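Protein tyrosine phosphatase PRL-1 (Leishmania major, PDB 3S4O) removes phosphate from phosphotyrosine residues of proteins and may act as a virulence factor supporting survival of the parasite inside host macrophages. Local coordinates at residues A[90-93]-A[94-98]. Residues are numbered along the deposited sequence; the frame is centred on the assembly and turned at random.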
ATOM      1  N   TRP A  90      -0.253   9.686  -2.279  1.00 25.65           N
ATOM      2  CA  TRP A  90       0.478   8.436  -2.057  1.00 24.78           C
ATOM      3  C   TRP A  90       1.959   8.679  -2.140  1.00 26.10           C
ATOM      4  O   TRP A  90       2.702   8.295  -1.238  1.00 26.84           O
ATOM      5  CB  TRP A  90       0.040   7.403  -3.103  1.00 24.36           C
ATOM      6  CG  TRP A  90       0.637   6.002  -3.080  1.00 23.72           C
ATOM      7  CD1 TRP A  90       1.152   5.335  -4.152  1.00 24.22           C
ATOM      8  CD2 TRP A  90       0.669   5.066  -1.987  1.00 23.31           C
ATOM      9  NE1 TRP A  90       1.547   4.073  -3.786  1.00 23.96           N
ATOM     10  CE2 TRP A  90       1.262   3.885  -2.461  1.00 23.35           C
ATOM     11  CE3 TRP A  90       0.269   5.118  -0.655  1.00 23.47           C
ATOM     12  CZ2 TRP A  90       1.457   2.766  -1.652  1.00 23.29           C
ATOM     13  CZ3 TRP A  90       0.483   4.003   0.154  1.00 23.22           C
ATOM     14  CH2 TRP A  90       1.061   2.847  -0.351  1.00 23.06           C
ATOM     15  N   LEU A  91       2.388   9.353  -3.203  1.00 26.90           N
ATOM     16  CA  LEU A  91       3.800   9.671  -3.367  1.00 27.75           C
ATOM     17  C   LEU A  91       4.280  10.620  -2.266  1.00 28.50           C
ATOM     18  O   LEU A  91       5.415  10.502  -1.789  1.00 27.74           O
ATOM     19  CB  LEU A  91       4.086  10.285  -4.746  1.00 29.28           C
ATOM     20  CG  LEU A  91       3.813   9.461  -6.010  1.00 29.45           C
ATOM     21  CD1 LEU A  91       3.941  10.377  -7.260  1.00 30.88           C
ATOM     22  CD2 LEU A  91       4.733   8.276  -6.124  1.00 29.59           C
ATOM     23  N   LYS A  92       3.417  11.549  -1.855  1.00 28.89           N
ATOM     24  CA  LYS A  92       3.771  12.490  -0.783  1.00 30.94           C
ATOM     25  C   LYS A  92       4.065  11.735   0.517  1.00 30.19           C
ATOM     26  O   LYS A  92       5.063  11.999   1.188  1.00 30.98           O
ATOM     27  CB  LYS A  92       2.663  13.526  -0.534  1.00 31.34           C
ATOM     28  CG  LYS A  92       2.962  14.493   0.635  1.00 33.25           C
ATOM     29  CD  LYS A  92       4.086  15.468   0.299  1.00 34.86           C
ATOM     30  CE  LYS A  92       4.306  16.498   1.389  1.00 36.30           C
ATOM     31  NZ  LYS A  92       4.937  17.754   0.874  1.00 38.91           N
ATOM     32  N   LEU A  93       3.177  10.801   0.851  1.00 28.75           N
ATOM     33  CA  LEU A  93       3.327   9.945   2.031  1.00 27.88           C
ATOM     34  C   LEU A  93       4.615   9.109   1.966  1.00 27.73           C
ATOM     35  O   LEU A  93       5.344   8.994   2.936  1.00 27.68           O
ATOM     36  CB  LEU A  93       2.115   9.010   2.165  1.00 26.96           C
ATOM     37  CG  LEU A  93       2.168   7.886   3.207  1.00 27.08           C
ATOM     38  CD1 LEU A  93       2.193   8.432   4.632  1.00 27.58           C
ATOM     39  CD2 LEU A  93       1.003   6.938   3.031  1.00 26.40           C
ATOM     40  N   LEU A  94       4.880   8.524   0.808  1.00 27.26           N
ATOM     41  CA  LEU A  94       6.049   7.660   0.646  1.00 27.18           C
ATOM     42  C   LEU A  94       7.359   8.448   0.642  1.00 27.76           C
ATOM     43  O   LEU A  94       8.353   8.004   1.205  1.00 29.43           O
ATOM     44  CB  LEU A  94       5.905   6.809  -0.633  1.00 26.68           C
ATOM     45  CG  LEU A  94       4.733   5.805  -0.601  1.00 25.60           C
ATOM     46  CD1 LEU A  94       4.754   4.851  -1.802  1.00 25.67           C
ATOM     47  CD2 LEU A  94       4.681   5.007   0.692  1.00 25.08           C
ATOM     48  N   ASP A  95       7.352   9.619   0.013  1.00 28.14           N
ATOM     49  CA  ASP A  95       8.481  10.544   0.052  1.00 29.80           C
ATOM     50  C   ASP A  95       8.801  10.915   1.503  1.00 30.61           C
ATOM     51  O   ASP A  95       9.958  10.996   1.888  1.00 31.36           O
ATOM     52  CB  ASP A  95       8.186  11.842  -0.721  1.00 30.78           C
ATOM     53  CG  ASP A  95       8.190  11.655  -2.248  1.00 32.05           C
ATOM     54  OD1 ASP A  95       8.559  10.557  -2.737  1.00 31.47           O
ATOM     55  OD2 ASP A  95       7.789  12.611  -2.964  1.00 33.48           O
ATOM     56  N   THR A  96       7.762  11.150   2.297  1.00 30.60           N
ATOM     57  CA  THR A  96       7.935  11.619   3.672  1.00 32.37           C
ATOM     58  C   THR A  96       8.506  10.509   4.527  1.00 32.99           C
ATOM     59  O   THR A  96       9.392  10.733   5.348  1.00 34.66           O
ATOM     60  CB  THR A  96       6.588  12.099   4.273  1.00 31.48           C
ATOM     61  OG1 THR A  96       6.063  13.173   3.472  1.00 31.70           O
ATOM     62  CG2 THR A  96       6.761  12.569   5.708  1.00 31.70           C
ATOM     63  N   GLU A  97       8.010   9.303   4.304  1.00 33.20           N
ATOM     64  CA  GLU A  97       8.504   8.131   5.021  1.00 34.42           C
ATOM     65  C   GLU A  97       9.956   7.837   4.633  1.00 35.93           C
ATOM     66  O   GLU A  97      10.767   7.405   5.457  1.00 35.35           O
ATOM     67  CB  GLU A  97       7.614   6.913   4.743  1.00 34.90           C
ATOM     68  CG  GLU A  97       6.330   6.860   5.587  1.00 35.40           C
ATOM     69  CD  GLU A  97       6.603   6.923   7.090  1.00 38.75           C
ATOM     70  OE1 GLU A  97       7.424   6.118   7.583  1.00 39.39           O
ATOM     71  OE2 GLU A  97       6.018   7.795   7.779  1.00 40.43           O
ATOM     72  N   LEU A  98      10.280   8.104   3.374  1.00 37.27           N
ATOM     73  CA  LEU A  98      11.640   7.908   2.869  1.00 39.57           C
ATOM     74  C   LEU A  98      12.608   8.889   3.510  1.00 39.86           C
ATOM     75  O   LEU A  98      13.717   8.523   3.883  1.00 40.91           O
ATOM     76  CB  LEU A  98      11.669   8.072   1.350  1.00 42.63           C
ATOM     77  CG  LEU A  98      12.937   7.606   0.645  1.00 45.76           C
ATOM     78  CD1 LEU A  98      13.242   6.152   0.961  1.00 44.78           C
ATOM     79  CD2 LEU A  98      12.753   7.805  -0.875  1.00 47.82           C
TER
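W90 and L94, one turn apart on helix 84-103, meet in a CH-pi contact: L94 CD1 lies over one face of the indole, 3.9 Å from the centroid of the W90 five-membered ring and 21° off its normal. The shortest approach is 3.7 Å, from L94 CD1 to W90 CE2. W90 CG lies beside the carbonyl carbon (chi1 -179°), and L94, with CG beside its own backbone N, reaches back to bring CD1 over the ring face. Both are large and apolar, suited to burial between helix 122-133 and the central sheet of the mixed alpha/beta phosphatase fold, where both touch I112 of strand 111-115 and A130; the flat indole offers a face to the leucine methyl. W90 NE1, the one polar atom of the ring, is satisfied by L126 O.

Hydrogen bonding follows the alpha-helical i to i+4 pattern, as in D95 N to L91 O (2.8 Å) and E97 N to L93 O (3.0 Å). At T96 a side-chain bond is added. T96 OG1, set beside its own backbone N (chi1 -59°), donates to K92 O at 2.8 Å, while T96 N donates to the same oxygen at 3.0 Å, from the opposite face of the carbonyl plane. Bonding back in this way lets threonine occupy an exposed helical position.

The two acids find their partners in other parts of the chain. D95, partly exposed, can meet both Y134 OH and R167 through OD1, by a hydrogen bond and a salt bridge. E97 is buried, with a partner for each oxygen: OE2 is hydrogen-bonded to H50 NE2, and OE1 forms a salt bridge with R100 NH2, one turn further along.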